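Local coordinates for polar amino acid ABC uptake transporter substrate binding protein (Streptococcus thermophilus LMG 18311, PDB 3HV1) that probably binds a polar amino acid outside the cell and delivers it to an ABC transporter for uptake, at residues M125-Y139 / L149-T163. Sequence-based numbering, arbitrary orientation.
Sequences MAGKTLGAQAGSSGY and LKDVVANQKVVQYST
L149 meets segment 125-139 through both its methyls: CD1 packs on L130 CD2, and CD2 reaches the CB of selenomethionine M125 at 3.8 Å. V152 then offers its carbonyl to the type II turn M125–K128, where G127 N gives V152 O a nearly straight hydrogen bond; G127 takes the positive phi (81°) that glycine tolerates easily. V153, compact and beta-branched, lays CB on K128 O and CG1 against L130, with F142 of helix 137-144 beside both. A154 N bonds to K128 O, and the short methyl of A154 fits close to G127 O.

Beyond here the two backbones part and one water bridges them, accepting from L130 N and lying 2.7 Å from K157 O, with A154 O also in reach. V158 brings them together again: its CG1, anti to the carbonyl carbon (chi1 -75°), sits only 3.5 Å from L130 CD2, a tight apolar fit, while CG2 meets the ring edge of Y139. Strands 130-133 and 158-161 run parallel, joined by helix 137-144 in the beta-alpha-beta unit of a periplasmic-binding-protein-like domain. V159, whose beta-branching suits an extended strand, uses both its backbone N and its carbonyl, bonding to L130 O and accepting from A132 N.

Q160 has a long, flexible chain with a flat end, and its amide lies over one face of the Y139 ring, offset toward the rim, the planes 33° apart and Q160 NE2 3.1 Å from Y139 CE1. Next, Y161 N bonds to A132 O, and Y161 O receives A134 N at 2.7 Å. G131 CA and A132 O lie at the edge of the Y161 ring, where G131, lacking a side chain, leaves room; the Y161 hydroxyl bonds D170. Along S162 and T163 runs the extended chain of Q133, its NE2 3.4 Å from S162 O.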
loop_
_atom_site.group_PDB
_atom_site.type_symbol
_atom_site.label_atom_id
_atom_site.label_comp_id
_atom_site.label_asym_id
_atom_site.label_seq_id
_atom_site.Cartn_x
_atom_site.Cartn_y
_atom_site.Cartn_z
HETATM N N MSE A 125 -23.894 20.025 -1.732
HETATM C CA MSE A 125 -23.412 21.277 -2.302
HETATM C C MSE A 125 -24.144 21.678 -3.573
HETATM O O MSE A 125 -23.825 22.693 -4.200
HETATM C CB MSE A 125 -21.915 21.172 -2.576
HETATM C CG MSE A 125 -21.059 21.335 -1.331
HETATM SE SE MSE A 125 -21.152 23.054 -0.527
HETATM C CE MSE A 125 -20.501 23.987 -2.032
ATOM N N ALA A 126 -25.135 20.880 -3.944
ATOM C CA ALA A 126 -25.921 21.150 -5.141
ATOM C C ALA A 126 -26.607 22.506 -5.025
ATOM O O ALA A 126 -27.398 22.738 -4.106
ATOM C CB ALA A 126 -26.965 20.053 -5.335
ATOM N N GLY A 127 -26.282 23.404 -5.947
ATOM C CA GLY A 127 -26.880 24.728 -5.938
ATOM C C GLY A 127 -26.235 25.693 -4.960
ATOM O O GLY A 127 -26.672 26.839 -4.829
ATOM N N LYS A 128 -25.187 25.236 -4.280
ATOM C CA LYS A 128 -24.492 26.067 -3.305
ATOM C C LYS A 128 -23.222 26.679 -3.895
ATOM O O LYS A 128 -22.675 26.168 -4.873
ATOM C CB LYS A 128 -24.147 25.228 -2.073
ATOM C CG LYS A 128 -25.346 24.540 -1.425
ATOM C CD LYS A 128 -26.305 25.549 -0.811
ATOM C CE LYS A 128 -27.453 24.855 -0.091
ATOM N NZ LYS A 128 -28.320 25.840 0.623
ATOM N N THR A 129 -22.759 27.769 -3.289
ATOM C CA THR A 129 -21.560 28.473 -3.743
ATOM C C THR A 129 -20.280 27.886 -3.148
ATOM O O THR A 129 -20.166 27.726 -1.930
ATOM C CB THR A 129 -21.620 29.957 -3.357
ATOM O OG1 THR A 129 -21.689 30.068 -1.930
ATOM C CG2 THR A 129 -22.841 30.616 -3.960
ATOM N N LEU A 130 -19.315 27.597 -4.018
ATOM C CA LEU A 130 -18.042 27.013 -3.605
ATOM C C LEU A 130 -16.842 27.932 -3.793
ATOM O O LEU A 130 -16.712 28.626 -4.804
ATOM C CB LEU A 130 -17.793 25.715 -4.377
ATOM C CG LEU A 130 -16.547 24.887 -4.041
ATOM C CD1 LEU A 130 -16.623 24.359 -2.615
ATOM C CD2 LEU A 130 -16.454 23.733 -5.023
ATOM N N GLY A 131 -15.964 27.930 -2.803
ATOM C CA GLY A 131 -14.768 28.736 -2.873
ATOM C C GLY A 131 -13.551 27.829 -2.903
ATOM O O GLY A 131 -13.612 26.688 -2.449
ATOM N N ALA A 132 -12.450 28.329 -3.449
ATOM C CA ALA A 132 -11.207 27.572 -3.526
ATOM C C ALA A 132 -10.065 28.579 -3.534
ATOM O O ALA A 132 -10.269 29.745 -3.870
ATOM C CB ALA A 132 -11.180 26.729 -4.786
ATOM N N GLN A 133 -8.868 28.149 -3.152
ATOM C CA GLN A 133 -7.747 29.074 -3.139
ATOM C C GLN A 133 -7.151 29.163 -4.537
ATOM O O GLN A 133 -6.998 28.153 -5.229
ATOM C CB GLN A 133 -6.684 28.636 -2.121
ATOM C CG GLN A 133 -5.942 29.823 -1.499
ATOM C CD GLN A 133 -4.990 29.436 -0.372
ATOM O OE1 GLN A 133 -5.369 28.744 0.577
ATOM N NE2 GLN A 133 -3.745 29.900 -0.469
ATOM N N ALA A 134 -6.838 30.383 -4.958
ATOM C CA ALA A 134 -6.273 30.600 -6.284
ATOM C C ALA A 134 -4.932 29.893 -6.444
ATOM O O ALA A 134 -4.080 29.928 -5.548
ATOM C CB ALA A 134 -6.109 32.091 -6.543
ATOM N N GLY A 135 -4.752 29.250 -7.592
ATOM C CA GLY A 135 -3.512 28.549 -7.858
ATOM C C GLY A 135 -3.262 27.407 -6.894
ATOM O O GLY A 135 -2.127 27.196 -6.455
ATOM N N SER A 136 -4.319 26.673 -6.553
ATOM C CA SER A 136 -4.193 25.535 -5.645
ATOM C C SER A 136 -4.489 24.250 -6.402
ATOM O O SER A 136 -5.053 24.280 -7.499
ATOM C CB SER A 136 -5.169 25.666 -4.470
ATOM O OG SER A 136 -6.512 25.671 -4.920
ATOM N N SER A 137 -4.107 23.121 -5.816
ATOM C CA SER A 137 -4.353 21.826 -6.437
ATOM C C SER A 137 -5.856 21.564 -6.501
ATOM O O SER A 137 -6.340 20.856 -7.384
ATOM C CB SER A 137 -3.651 20.726 -5.640
ATOM O OG SER A 137 -3.922 20.855 -4.255
ATOM N N GLY A 138 -6.595 22.149 -5.561
ATOM C CA GLY A 138 -8.038 21.973 -5.546
ATOM C C GLY A 138 -8.695 22.638 -6.743
ATOM O O GLY A 138 -9.617 22.089 -7.344
ATOM N N TYR A 139 -8.219 23.828 -7.092
ATOM C CA TYR A 139 -8.762 24.558 -8.229
ATOM C C TYR A 139 -8.688 23.674 -9.473
ATOM O O TYR A 139 -9.690 23.443 -10.148
ATOM C CB TYR A 139 -7.963 25.847 -8.447
ATOM C CG TYR A 139 -8.446 26.687 -9.608
ATOM C CD1 TYR A 139 -9.702 27.298 -9.579
ATOM C CD2 TYR A 139 -7.656 26.859 -10.744
ATOM C CE1 TYR A 139 -10.158 28.059 -10.655
ATOM C CE2 TYR A 139 -8.103 27.616 -11.826
ATOM C CZ TYR A 139 -9.356 28.211 -11.775
ATOM O OH TYR A 139 -9.809 28.949 -12.846
ATOM N N LEU A 149 -17.846 18.052 -8.174
ATOM C CA LEU A 149 -18.503 19.224 -7.617
ATOM C C LEU A 149 -18.870 20.273 -8.656
ATOM O O LEU A 149 -19.927 20.886 -8.568
ATOM C CB LEU A 149 -17.617 19.870 -6.556
ATOM C CG LEU A 149 -17.699 19.270 -5.153
ATOM C CD1 LEU A 149 -16.525 19.747 -4.314
ATOM C CD2 LEU A 149 -19.015 19.668 -4.515
ATOM N N LYS A 150 -18.003 20.472 -9.641
ATOM C CA LYS A 150 -18.247 21.477 -10.663
ATOM C C LYS A 150 -19.645 21.440 -11.275
ATOM O O LYS A 150 -20.277 22.484 -11.443
ATOM C CB LYS A 150 -17.203 21.378 -11.776
ATOM C CG LYS A 150 -17.296 22.530 -12.770
ATOM C CD LYS A 150 -16.120 22.582 -13.725
ATOM C CE LYS A 150 -16.258 23.774 -14.673
ATOM N NZ LYS A 150 -15.149 23.849 -15.661
ATOM N N ASP A 151 -20.135 20.247 -11.596
ATOM C CA ASP A 151 -21.455 20.120 -12.205
ATOM C C ASP A 151 -22.621 20.437 -11.280
ATOM O O ASP A 151 -23.670 20.900 -11.736
ATOM C CB ASP A 151 -21.653 18.710 -12.776
ATOM C CG ASP A 151 -20.702 18.402 -13.917
ATOM O OD1 ASP A 151 -20.193 19.357 -14.545
ATOM O OD2 ASP A 151 -20.474 17.204 -14.195
ATOM N N VAL A 152 -22.447 20.202 -9.984
ATOM C CA VAL A 152 -23.530 20.435 -9.041
ATOM C C VAL A 152 -23.562 21.793 -8.354
ATOM O O VAL A 152 -24.634 22.269 -7.995
ATOM C CB VAL A 152 -23.548 19.352 -7.955
ATOM C CG1 VAL A 152 -23.890 18.010 -8.570
ATOM C CG2 VAL A 152 -22.196 19.289 -7.268
ATOM N N VAL A 153 -22.404 22.418 -8.171
ATOM C CA VAL A 153 -22.363 23.711 -7.493
ATOM C C VAL A 153 -22.977 24.840 -8.316
ATOM O O VAL A 153 -23.076 24.755 -9.538
ATOM C CB VAL A 153 -20.917 24.101 -7.110
ATOM C CG1 VAL A 153 -20.283 22.984 -6.303
ATOM C CG2 VAL A 153 -20.102 24.398 -8.352
ATOM N N ALA A 154 -23.390 25.897 -7.630
ATOM C CA ALA A 154 -23.993 27.050 -8.287
ATOM C C ALA A 154 -23.041 27.671 -9.307
ATOM O O ALA A 154 -21.859 27.881 -9.022
ATOM C CB ALA A 154 -24.386 28.084 -7.244
ATOM N N ASN A 155 -23.565 27.956 -10.497
ATOM C CA ASN A 155 -22.788 28.565 -11.576
ATOM C C ASN A 155 -21.710 27.650 -12.154
ATOM O O ASN A 155 -21.016 28.029 -13.097
ATOM C CB ASN A 155 -22.138 29.861 -11.085
ATOM C CG ASN A 155 -23.155 30.893 -10.650
ATOM O OD1 ASN A 155 -22.828 31.837 -9.930
ATOM N ND2 ASN A 155 -24.397 30.727 -11.094
ATOM N N GLN A 156 -21.576 26.448 -11.597
ATOM C CA GLN A 156 -20.568 25.496 -12.062
ATOM C C GLN A 156 -19.183 26.133 -12.058
ATOM O O GLN A 156 -18.355 25.852 -12.923
ATOM C CB GLN A 156 -20.884 25.003 -13.479
ATOM C CG GLN A 156 -22.123 24.130 -13.599
ATOM C CD GLN A 156 -23.403 24.904 -13.363
ATOM O OE1 GLN A 156 -23.684 25.888 -14.054
ATOM N NE2 GLN A 156 -24.190 24.463 -12.387
ATOM N N LYS A 157 -18.940 26.999 -11.081
ATOM C CA LYS A 157 -17.657 27.675 -10.961
ATOM C C LYS A 157 -17.281 27.742 -9.487
ATOM O O LYS A 157 -18.061 27.347 -8.623
ATOM C CB LYS A 157 -17.746 29.107 -11.503
ATOM C CG LYS A 157 -18.512 29.271 -12.807
ATOM C CD LYS A 157 -17.894 28.488 -13.956
ATOM C CE LYS A 157 -18.734 28.633 -15.221
ATOM N NZ LYS A 157 -18.238 27.788 -16.342
ATOM N N VAL A 158 -16.084 28.246 -9.212
ATOM C CA VAL A 158 -15.619 28.403 -7.844
ATOM C C VAL A 158 -15.066 29.798 -7.637
ATOM O O VAL A 158 -14.373 30.342 -8.497
ATOM C CB VAL A 158 -14.514 27.400 -7.480
ATOM C CG1 VAL A 158 -15.114 26.024 -7.270
ATOM C CG2 VAL A 158 -13.456 27.377 -8.568
ATOM N N VAL A 159 -15.393 30.378 -6.492
ATOM C CA VAL A 159 -14.917 31.701 -6.146
ATOM C C VAL A 159 -13.487 31.509 -5.653
ATOM O O VAL A 159 -13.242 30.782 -4.683
ATOM C CB VAL A 159 -15.779 32.317 -5.034
ATOM C CG1 VAL A 159 -15.342 33.748 -4.759
ATOM C CG2 VAL A 159 -17.238 32.276 -5.435
ATOM N N GLN A 160 -12.537 32.146 -6.329
ATOM C CA GLN A 160 -11.140 32.015 -5.943
ATOM C C GLN A 160 -10.731 33.028 -4.886
ATOM O O GLN A 160 -11.171 34.177 -4.901
ATOM C CB GLN A 160 -10.233 32.148 -7.169
ATOM C CG GLN A 160 -10.381 31.015 -8.166
ATOM C CD GLN A 160 -9.337 31.071 -9.260
ATOM O OE1 GLN A 160 -8.133 31.056 -8.989
ATOM N NE2 GLN A 160 -9.792 31.134 -10.509
ATOM N N TYR A 161 -9.885 32.584 -3.965
ATOM C CA TYR A 161 -9.397 33.430 -2.892
ATOM C C TYR A 161 -7.883 33.366 -2.883
ATOM O O TYR A 161 -7.300 32.317 -3.145
ATOM C CB TYR A 161 -9.956 32.946 -1.556
ATOM C CG TYR A 161 -11.433 33.223 -1.392
ATOM C CD1 TYR A 161 -11.874 34.363 -0.721
ATOM C CD2 TYR A 161 -12.389 32.351 -1.911
ATOM C CE1 TYR A 161 -13.234 34.629 -0.567
ATOM C CE2 TYR A 161 -13.755 32.606 -1.766
ATOM C CZ TYR A 161 -14.169 33.745 -1.090
ATOM O OH TYR A 161 -15.515 33.997 -0.920
ATOM N N SER A 162 -7.248 34.492 -2.583
ATOM C CA SER A 162 -5.793 34.553 -2.553
ATOM C C SER A 162 -5.239 33.836 -1.332
ATOM O O SER A 162 -4.244 33.114 -1.423
ATOM C CB SER A 162 -5.326 36.009 -2.549
ATOM O OG SER A 162 -5.738 36.677 -3.731
ATOM N N THR A 163 -5.892 34.030 -0.191
ATOM C CA THR A 163 -5.458 33.408 1.053
ATOM C C THR A 163 -6.563 32.573 1.681
ATOM O O THR A 163 -7.747 32.816 1.454
ATOM C CB THR A 163 -5.018 34.472 2.077
ATOM O OG1 THR A 163 -6.135 35.311 2.401
ATOM C CG2 THR A 163 -3.898 35.336 1.509
HETATM O O HOH W 1 -19.863 28.244 -6.794
#